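Local coordinates for ABC transporter substrate binding protein (Ribose) (Agrobacterium vitis, PDB 5DKV) that binds alpha-D-tagatopyranose and probably serves as the sugar-capturing component of an ABC transporter, at residues D39-T44 with I272-A277; S136-D141 with A277-Y282. All blocks are in the same frame, centred on the assembly; numbering follows the deposited sequence.

Contact 1. Residues D39-T44 with I272-A277. With T6T (alpha-D-tagatopyranose), chain E.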
ATOM      1  N   ASP A  39      -0.108   8.906   6.509  1.00 15.23           N
ATOM      2  CA  ASP A  39      -0.495   7.551   6.177  1.00 11.01           C
ATOM      3  C   ASP A  39       0.611   6.698   6.765  1.00 10.98           C
ATOM      4  O   ASP A  39       1.766   6.818   6.384  1.00 12.16           O
ATOM      5  CB  ASP A  39      -0.630   7.395   4.645  1.00 11.21           C
ATOM      6  CG  ASP A  39      -0.983   5.978   4.188  1.00 12.25           C
ATOM      7  OD1 ASP A  39      -0.738   4.991   4.920  1.00 12.30           O
ATOM      8  OD2 ASP A  39      -1.508   5.853   3.050  1.00 11.06           O
ATOM      9  N   ALA A  40       0.253   5.860   7.728  1.00  8.50           N
ATOM     10  CA  ALA A  40       1.232   5.074   8.465  1.00  9.15           C
ATOM     11  C   ALA A  40       2.065   4.175   7.547  1.00  8.03           C
ATOM     12  O   ALA A  40       3.218   3.891   7.848  1.00 10.93           O
ATOM     13  CB  ALA A  40       0.523   4.237   9.530  1.00 10.21           C
ATOM     14  N   PHE A  41       1.500   3.776   6.417  1.00  8.03           N
ATOM     15  CA  PHE A  41       2.249   2.976   5.455  1.00  7.94           C
ATOM     16  C   PHE A  41       3.444   3.766   4.932  1.00  8.96           C
ATOM     17  O   PHE A  41       4.590   3.290   4.935  1.00  9.41           O
ATOM     18  CB  PHE A  41       1.364   2.553   4.292  1.00  9.05           C
ATOM     19  CG  PHE A  41       2.091   1.835   3.176  1.00  7.51           C
ATOM     20  CD1 PHE A  41       2.406   0.509   3.282  1.00  7.21           C
ATOM     21  CD2 PHE A  41       2.400   2.495   1.999  1.00  8.79           C
ATOM     22  CE1 PHE A  41       3.041  -0.166   2.264  1.00  7.49           C
ATOM     23  CE2 PHE A  41       3.050   1.833   0.957  1.00  7.00           C
ATOM     24  CZ  PHE A  41       3.384   0.498   1.088  1.00  7.37           C
ATOM     25  N   TYR A  42       3.188   4.988   4.491  1.00  8.57           N
ATOM     26  CA  TYR A  42       4.266   5.787   3.918  1.00  9.35           C
ATOM     27  C   TYR A  42       5.209   6.300   5.006  1.00 10.57           C
ATOM     28  O   TYR A  42       6.397   6.510   4.768  1.00  9.82           O
ATOM     29  CB  TYR A  42       3.699   6.933   3.089  1.00  7.58           C
ATOM     30  CG  TYR A  42       3.000   6.434   1.832  1.00  8.75           C
ATOM     31  CD1 TYR A  42       3.722   5.760   0.825  1.00  8.68           C
ATOM     32  CD2 TYR A  42       1.645   6.594   1.647  1.00  8.89           C
ATOM     33  CE1 TYR A  42       3.094   5.278  -0.301  1.00  8.35           C
ATOM     34  CE2 TYR A  42       1.010   6.093   0.504  1.00  8.14           C
ATOM     35  CZ  TYR A  42       1.740   5.446  -0.458  1.00  9.74           C
ATOM     36  OH  TYR A  42       1.057   4.991  -1.562  1.00 11.02           O
ATOM     37  N   ILE A  43       4.677   6.526   6.195  1.00  9.74           N
ATOM     38  CA  ILE A  43       5.512   6.971   7.308  1.00  9.21           C
ATOM     39  C   ILE A  43       6.508   5.887   7.646  1.00  9.28           C
ATOM     40  O   ILE A  43       7.683   6.170   7.896  1.00 12.43           O
ATOM     41  CB  ILE A  43       4.630   7.362   8.518  1.00 12.62           C
ATOM     42  CG1 ILE A  43       3.886   8.646   8.179  1.00 11.12           C
ATOM     43  CG2 ILE A  43       5.442   7.536   9.812  1.00 11.47           C
ATOM     44  CD1 ILE A  43       2.742   8.974   9.131  1.00 15.81           C
ATOM     45  N   THR A  44       6.051   4.637   7.645  1.00  8.77           N
ATOM     46  CA  THR A  44       6.921   3.504   7.944  1.00  8.93           C
ATOM     47  C   THR A  44       7.894   3.236   6.792  1.00  8.32           C
ATOM     48  O   THR A  44       9.055   2.917   7.031  1.00 10.46           O
ATOM     49  CB  THR A  44       6.080   2.258   8.256  1.00 11.12           C
ATOM     50  OG1 THR A  44       5.174   2.592   9.310  1.00 10.56           O
ATOM     51  CG2 THR A  44       6.941   1.116   8.695  1.00 11.22           C
ATOM     52  N   ILE A 272      -3.629  -7.731   7.315  1.00  9.21           N
ATOM     53  CA  ILE A 272      -2.587  -8.112   6.367  1.00  9.73           C
ATOM     54  C   ILE A 272      -1.538  -6.984   6.279  1.00 10.41           C
ATOM     55  O   ILE A 272      -1.716  -6.011   5.563  1.00 11.44           O
ATOM     56  CB  ILE A 272      -3.160  -8.420   4.956  1.00 11.93           C
ATOM     57  CG1 ILE A 272      -4.394  -9.341   5.009  1.00 19.20           C
ATOM     58  CG2 ILE A 272      -2.055  -9.018   4.079  1.00 11.29           C
ATOM     59  CD1 ILE A 272      -4.191 -10.597   5.783  1.00 22.40           C
ATOM     60  N   ALA A 273      -0.470  -7.102   7.070  1.00 11.84           N
ATOM     61  CA  ALA A 273       0.614  -6.109   7.104  1.00  8.80           C
ATOM     62  C   ALA A 273       1.476  -6.227   5.853  1.00  6.83           C
ATOM     63  O   ALA A 273       1.970  -7.289   5.527  1.00  9.15           O
ATOM     64  CB  ALA A 273       1.485  -6.283   8.375  1.00  8.14           C
ATOM     65  N   GLN A 274       1.653  -5.134   5.127  1.00  8.51           N
ATOM     66  CA  GLN A 274       2.738  -5.061   4.189  1.00  7.33           C
ATOM     67  C   GLN A 274       4.015  -4.847   4.980  1.00  8.36           C
ATOM     68  O   GLN A 274       3.988  -4.784   6.208  1.00 10.42           O
ATOM     69  CB  GLN A 274       2.516  -3.923   3.200  1.00  7.06           C
ATOM     70  CG  GLN A 274       1.200  -4.032   2.413  1.00  6.60           C
ATOM     71  CD  GLN A 274       1.092  -2.962   1.366  1.00  8.49           C
ATOM     72  OE1 GLN A 274       1.668  -3.097   0.308  1.00  8.28           O
ATOM     73  NE2 GLN A 274       0.358  -1.887   1.662  1.00  8.01           N
ATOM     74  N   HIS A 275       5.111  -4.709   4.248  1.00  9.06           N
ATOM     75  CA  HIS A 275       6.442  -4.419   4.809  1.00  6.86           C
ATOM     76  C   HIS A 275       6.957  -3.092   4.269  1.00  7.02           C
ATOM     77  O   HIS A 275       7.908  -3.063   3.508  1.00  8.12           O
ATOM     78  CB  HIS A 275       7.408  -5.536   4.458  1.00  7.48           C
ATOM     79  CG  HIS A 275       7.106  -6.838   5.140  1.00  8.26           C
ATOM     80  ND1 HIS A 275       7.926  -7.940   5.017  1.00 12.22           N
ATOM     81  CD2 HIS A 275       6.078  -7.225   5.932  1.00  9.79           C
ATOM     82  CE1 HIS A 275       7.423  -8.947   5.705  1.00 13.31           C
ATOM     83  NE2 HIS A 275       6.301  -8.543   6.271  1.00 14.21           N
ATOM     84  N   PRO A 276       6.307  -1.984   4.632  1.00  6.69           N
ATOM     85  CA  PRO A 276       6.741  -0.699   4.053  1.00  6.63           C
ATOM     86  C   PRO A 276       8.189  -0.335   4.342  1.00  6.83           C
ATOM     87  O   PRO A 276       8.818   0.302   3.495  1.00  6.80           O
ATOM     88  CB  PRO A 276       5.803   0.322   4.705  1.00  6.96           C
ATOM     89  CG  PRO A 276       5.127  -0.402   5.825  1.00  7.94           C
ATOM     90  CD  PRO A 276       5.076  -1.848   5.415  1.00  9.37           C
ATOM     91  N   ALA A 277       8.708  -0.655   5.520  1.00  7.13           N
ATOM     92  CA  ALA A 277      10.084  -0.266   5.800  1.00  8.86           C
ATOM     93  C   ALA A 277      11.029  -0.976   4.839  1.00  9.11           C
ATOM     94  O   ALA A 277      12.000  -0.390   4.357  1.00  8.90           O
ATOM     95  CB  ALA A 277      10.459  -0.562   7.273  1.00  7.59           C
TER
HETATM   96  O3  T6T E 401      -2.228   0.387   1.322  1.00  7.37           O
HETATM   97  C3  T6T E 401      -1.228   1.397   1.307  1.00  5.80           C
HETATM   98  C4  T6T E 401      -0.625   1.452  -0.030  1.00  6.86           C
HETATM   99  O4  T6T E 401       0.021   0.158  -0.324  1.00  8.07           O
HETATM  100  C5  T6T E 401      -1.637   1.775  -1.040  1.00  7.27           C
HETATM  101  O5  T6T E 401      -1.050   1.953  -2.340  1.00  9.02           O
HETATM  102  C6  T6T E 401      -2.327   3.097  -0.748  1.00  7.69           C
HETATM  103  O6  T6T E 401      -2.887   3.059   0.597  1.00  9.00           O
HETATM  104  C2  T6T E 401      -1.877   2.763   1.597  1.00  6.42           C
HETATM  105  O2  T6T E 401      -0.851   3.727   1.595  1.00  9.14           O
HETATM  106  C1  T6T E 401      -2.653   2.827   2.853  1.00  9.55           C
HETATM  107  O1  T6T E 401      -1.868   2.562   3.971  1.00  8.79           O

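Contact 2. Residues S136-D141 with A277-Y282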
ATOM      1  N   SER A 136      13.246   0.540 -11.482  1.00  9.28           N
ATOM      2  CA  SER A 136      12.720  -0.561 -10.691  1.00  8.97           C
ATOM      3  C   SER A 136      11.382  -0.227 -10.093  1.00 10.09           C
ATOM      4  O   SER A 136      11.068   0.937  -9.894  1.00  8.68           O
ATOM      5  CB  SER A 136      13.709  -0.909  -9.590  1.00  8.84           C
ATOM      6  OG  SER A 136      13.354  -2.096  -8.907  1.00 10.83           O
ATOM      7  N   TYR A 137      10.613  -1.276  -9.795  1.00 10.53           N
ATOM      8  CA  TYR A 137       9.343  -1.199  -9.107  1.00  8.37           C
ATOM      9  C   TYR A 137       9.443  -2.079  -7.867  1.00  8.02           C
ATOM     10  O   TYR A 137       9.644  -3.296  -7.992  1.00  9.88           O
ATOM     11  CB  TYR A 137       8.202  -1.690 -10.016  1.00  9.07           C
ATOM     12  CG  TYR A 137       6.856  -1.770  -9.334  1.00  9.09           C
ATOM     13  CD1 TYR A 137       6.455  -0.817  -8.423  1.00  8.56           C
ATOM     14  CD2 TYR A 137       5.995  -2.820  -9.598  1.00 14.72           C
ATOM     15  CE1 TYR A 137       5.208  -0.896  -7.795  1.00  9.75           C
ATOM     16  CE2 TYR A 137       4.767  -2.903  -8.979  1.00 15.22           C
ATOM     17  CZ  TYR A 137       4.383  -1.933  -8.078  1.00 13.39           C
ATOM     18  OH  TYR A 137       3.163  -2.015  -7.454  1.00 11.77           O
ATOM     19  N   ILE A 138       9.353  -1.461  -6.703  1.00  7.75           N
ATOM     20  CA  ILE A 138       9.542  -2.156  -5.427  1.00  7.51           C
ATOM     21  C   ILE A 138       8.251  -2.022  -4.633  1.00  9.58           C
ATOM     22  O   ILE A 138       7.839  -0.895  -4.292  1.00  9.10           O
ATOM     23  CB  ILE A 138      10.713  -1.574  -4.646  1.00  7.53           C
ATOM     24  CG1 ILE A 138      11.994  -1.702  -5.452  1.00  9.24           C
ATOM     25  CG2 ILE A 138      10.871  -2.300  -3.287  1.00  8.97           C
ATOM     26  CD1 ILE A 138      13.158  -0.940  -4.867  1.00 11.87           C
ATOM     27  N   ALA A 139       7.613  -3.155  -4.347  1.00 11.68           N
ATOM     28  CA  ALA A 139       6.277  -3.141  -3.749  1.00  7.34           C
ATOM     29  C   ALA A 139       5.871  -4.508  -3.262  1.00 12.60           C
ATOM     30  O   ALA A 139       6.553  -5.493  -3.550  1.00 10.75           O
ATOM     31  CB  ALA A 139       5.273  -2.652  -4.768  1.00  8.76           C
ATOM     32  N   SER A 140       4.741  -4.601  -2.573  1.00 10.27           N
ATOM     33  CA  SER A 140       4.173  -5.923  -2.278  1.00 10.10           C
ATOM     34  C   SER A 140       3.692  -6.614  -3.550  1.00 14.91           C
ATOM     35  O   SER A 140       3.478  -5.967  -4.565  1.00 11.81           O
ATOM     36  CB  SER A 140       2.989  -5.815  -1.321  1.00  8.81           C
ATOM     37  OG  SER A 140       3.337  -5.149  -0.129  1.00 11.22           O
ATOM     38  N   ASP A 141       3.496  -7.923  -3.478  1.00 10.68           N
ATOM     39  CA  ASP A 141       2.805  -8.646  -4.520  1.00  9.09           C
ATOM     40  C   ASP A 141       1.314  -8.409  -4.265  1.00 13.93           C
ATOM     41  O   ASP A 141       0.689  -9.157  -3.515  1.00 11.96           O
ATOM     42  CB  ASP A 141       3.154 -10.160  -4.498  1.00 11.64           C
ATOM     43  CG  ASP A 141       2.415 -10.973  -5.578  1.00 20.18           C
ATOM     44  OD1 ASP A 141       1.385 -10.518  -6.145  1.00 17.05           O
ATOM     45  OD2 ASP A 141       2.857 -12.114  -5.862  1.00 20.39           O
ATOM     46  N   ALA A 277       8.708  -0.655   5.520  1.00  7.13           N
ATOM     47  CA  ALA A 277      10.084  -0.266   5.800  1.00  8.86           C
ATOM     48  C   ALA A 277      11.029  -0.976   4.839  1.00  9.11           C
ATOM     49  O   ALA A 277      12.000  -0.390   4.357  1.00  8.90           O
ATOM     50  CB  ALA A 277      10.459  -0.562   7.273  1.00  7.59           C
ATOM     51  N   GLU A 278      10.726  -2.238   4.552  1.00  9.29           N
ATOM     52  CA  GLU A 278      11.482  -3.028   3.570  1.00  7.69           C
ATOM     53  C   GLU A 278      11.467  -2.353   2.181  1.00  9.71           C
ATOM     54  O   GLU A 278      12.475  -2.274   1.482  1.00  9.45           O
ATOM     55  CB  GLU A 278      10.870  -4.415   3.516  1.00  7.74           C
ATOM     56  CG  GLU A 278      11.627  -5.466   2.775  1.00  8.91           C
ATOM     57  CD  GLU A 278      10.956  -6.811   2.873  1.00 11.58           C
ATOM     58  OE1 GLU A 278      10.503  -7.207   3.986  1.00 10.94           O
ATOM     59  OE2 GLU A 278      10.891  -7.494   1.816  1.00 13.49           O
ATOM     60  N   ILE A 279      10.301  -1.854   1.783  1.00  7.86           N
ATOM     61  CA  ILE A 279      10.171  -1.149   0.519  1.00  6.71           C
ATOM     62  C   ILE A 279      11.038   0.088   0.485  1.00  7.39           C
ATOM     63  O   ILE A 279      11.770   0.311  -0.487  1.00  7.79           O
ATOM     64  CB  ILE A 279       8.697  -0.779   0.242  1.00  8.80           C
ATOM     65  CG1 ILE A 279       7.886  -2.064   0.058  1.00  8.94           C
ATOM     66  CG2 ILE A 279       8.586   0.121  -0.989  1.00  8.64           C
ATOM     67  CD1 ILE A 279       6.397  -1.805  -0.010  1.00  9.81           C
ATOM     68  N   GLY A 280      10.972   0.905   1.538  1.00  7.95           N
ATOM     69  CA  GLY A 280      11.793   2.068   1.635  1.00  8.84           C
ATOM     70  C   GLY A 280      13.276   1.774   1.635  1.00  7.31           C
ATOM     71  O   GLY A 280      14.055   2.482   0.983  1.00  8.34           O
ATOM     72  N   TYR A 281      13.648   0.766   2.408  1.00  8.37           N
ATOM     73  CA  TYR A 281      15.037   0.371   2.610  1.00  7.84           C
ATOM     74  C   TYR A 281      15.638  -0.061   1.283  1.00  8.18           C
ATOM     75  O   TYR A 281      16.693   0.430   0.877  1.00  8.80           O
ATOM     76  CB  TYR A 281      15.104  -0.757   3.634  1.00  9.45           C
ATOM     77  CG  TYR A 281      16.483  -1.045   4.179  1.00  8.15           C
ATOM     78  CD1 TYR A 281      16.879  -0.531   5.395  1.00  9.94           C
ATOM     79  CD2 TYR A 281      17.383  -1.843   3.477  1.00  9.79           C
ATOM     80  CE1 TYR A 281      18.139  -0.801   5.900  1.00 10.99           C
ATOM     81  CE2 TYR A 281      18.644  -2.115   3.983  1.00 11.67           C
ATOM     82  CZ  TYR A 281      19.008  -1.601   5.196  1.00 14.39           C
ATOM     83  OH  TYR A 281      20.271  -1.870   5.701  1.00 13.88           O
ATOM     84  N   TYR A 282      14.956  -0.975   0.597  1.00  9.04           N
ATOM     85  CA  TYR A 282      15.478  -1.480  -0.669  1.00  9.32           C
ATOM     86  C   TYR A 282      15.401  -0.423  -1.748  1.00  7.49           C
ATOM     87  O   TYR A 282      16.237  -0.382  -2.636  1.00  8.86           O
ATOM     88  CB  TYR A 282      14.759  -2.757  -1.088  1.00  7.60           C
ATOM     89  CG  TYR A 282      15.374  -3.968  -0.414  1.00  9.19           C
ATOM     90  CD1 TYR A 282      15.000  -4.347   0.871  1.00 10.07           C
ATOM     91  CD2 TYR A 282      16.355  -4.709  -1.048  1.00 10.50           C
ATOM     92  CE1 TYR A 282      15.585  -5.433   1.491  1.00 12.28           C
ATOM     93  CE2 TYR A 282      16.968  -5.800  -0.413  1.00  9.29           C
ATOM     94  CZ  TYR A 282      16.568  -6.162   0.842  1.00 10.95           C
ATOM     95  OH  TYR A 282      17.153  -7.251   1.444  1.00 12.20           O
TER

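Contact 1. Residues D39-T44 with I272-A277
Phe41 packs against both Gln274 and Pro276. Asp39, the N-cap of helix 40-56, is linked to Gln274 through the bound alpha-D-tagatopyranose. Its OD1 accepts from the sugar hydroxyl O1, with OD1 and O1 2.8 Å apart, and its OD2 accepts from O2 at 2.7 Å. OD1 also takes the capping bond from Phe41 N, on its anti side and tilted out of the carboxylate plane. Two sugar bonds and the cap thus fix the carboxylate's rotation.

In Phe41, CG lies anti to the backbone N (chi1 174°), which puts the ring between Pro276 on one side and the sugar with the Gln274 amide on the other. The sugar O4 sits over one ring face, offset toward the rim. Gln274 NE2 comes obliquely within 3.2 Å of Phe41 CE1, and the amide is turned only 12° from the ring plane. That same NE2 donates an almost straight bond to O4 (NE2 to O4 2.9 Å, 176°). It also bonds Asp254, while OE1 is held by Ser140. Pro276 CB packs against Phe41 CD1 at 3.7 Å. Next along the helix, Tyr42 brings CE2 to 3.2 Å from the sugar O2.

Thr44 closes the contact one turn on. Its methyl CG2 lies 3.7 Å from Pro276 CG, while its OG1 donates back to Ala40 O. Ala277 CA makes a CH...O contact with Thr44 O. Two helix starts are therefore packed together beside the sugar, lining part of the cleft pocket characteristic of periplasmic sugar-binding proteins.

Contact 2. Residues S136-D141 with A277-Y282
Ile138 and Ile279 form the centre of this contact. No hydrogen bond crosses between the two segments; methyl groups pack on each other and on backbone atoms. Ile279 CG2 rests 3.5 Å from the backbone oxygen Ile138 O. It also meets the other branch methyl, with Ile138 CG2 and Ile279 CG2 4.0 Å apart. Ile138 CG2 in turn lies close to the backbone of Ile279. The longer arms diverge. Ile279 CD1 runs along the strand to Ala139 CA at 4.0 Å and to Ser140 N at a similar distance. Ile138 CD1 goes the other way, to Tyr282 O at 3.8 Å, with Tyr282 CB further off.

In both isoleucines CG1 lies anti to the carbonyl carbon (chi1 -60° in Ile138, -65° in Ile279), and the chain is extended beyond it. This sends each CD1 past the opposing isoleucine to a different residue. Tyr282 contributes its backbone and CB, while its ring leads away from the strand.

The next shell fixes the two backbones. Ile138 is tied by backbone hydrogen bonds to Thr114 and Asp116. On the helix, Tyr282 N bonds Glu278 O, and Tyr282 O also accepts from Ser286 OG.

Strand 137-140 and the 277-282 part of helix 276-291 run nearly antiparallel. Their axes approach to 8.0 Å, with 168° between their N-to-C directions. The strand lies in the sheet between 112-115 and 299-307. Ile279 also touches Val115 and Thr302 on these two neighbours, and it also meets Phe41 and Met45 of helix 40-56.

The centres of contacts 1 and 2 lie about 10 Å apart. They share Ala277 and both use helix 276-291, whose start packs on helix 40-56 in contact 1 and whose next turn packs on strand 137-140 in contact 2. Along the chain the segments alternate: 39-44, 136-141, 272-277, 277-282. The contacts also touch directly. The probable hydrogen bond between Gln274 and Ser140 is one junction, and Phe41 CZ packing on Ile279 CD1 is the other. Ser140 is thus a second-shell residue behind the sugar-binding glutamine. Helix-strand packing in contact 2 continues into the sugar pocket of contact 1, joining distant parts of the sequence.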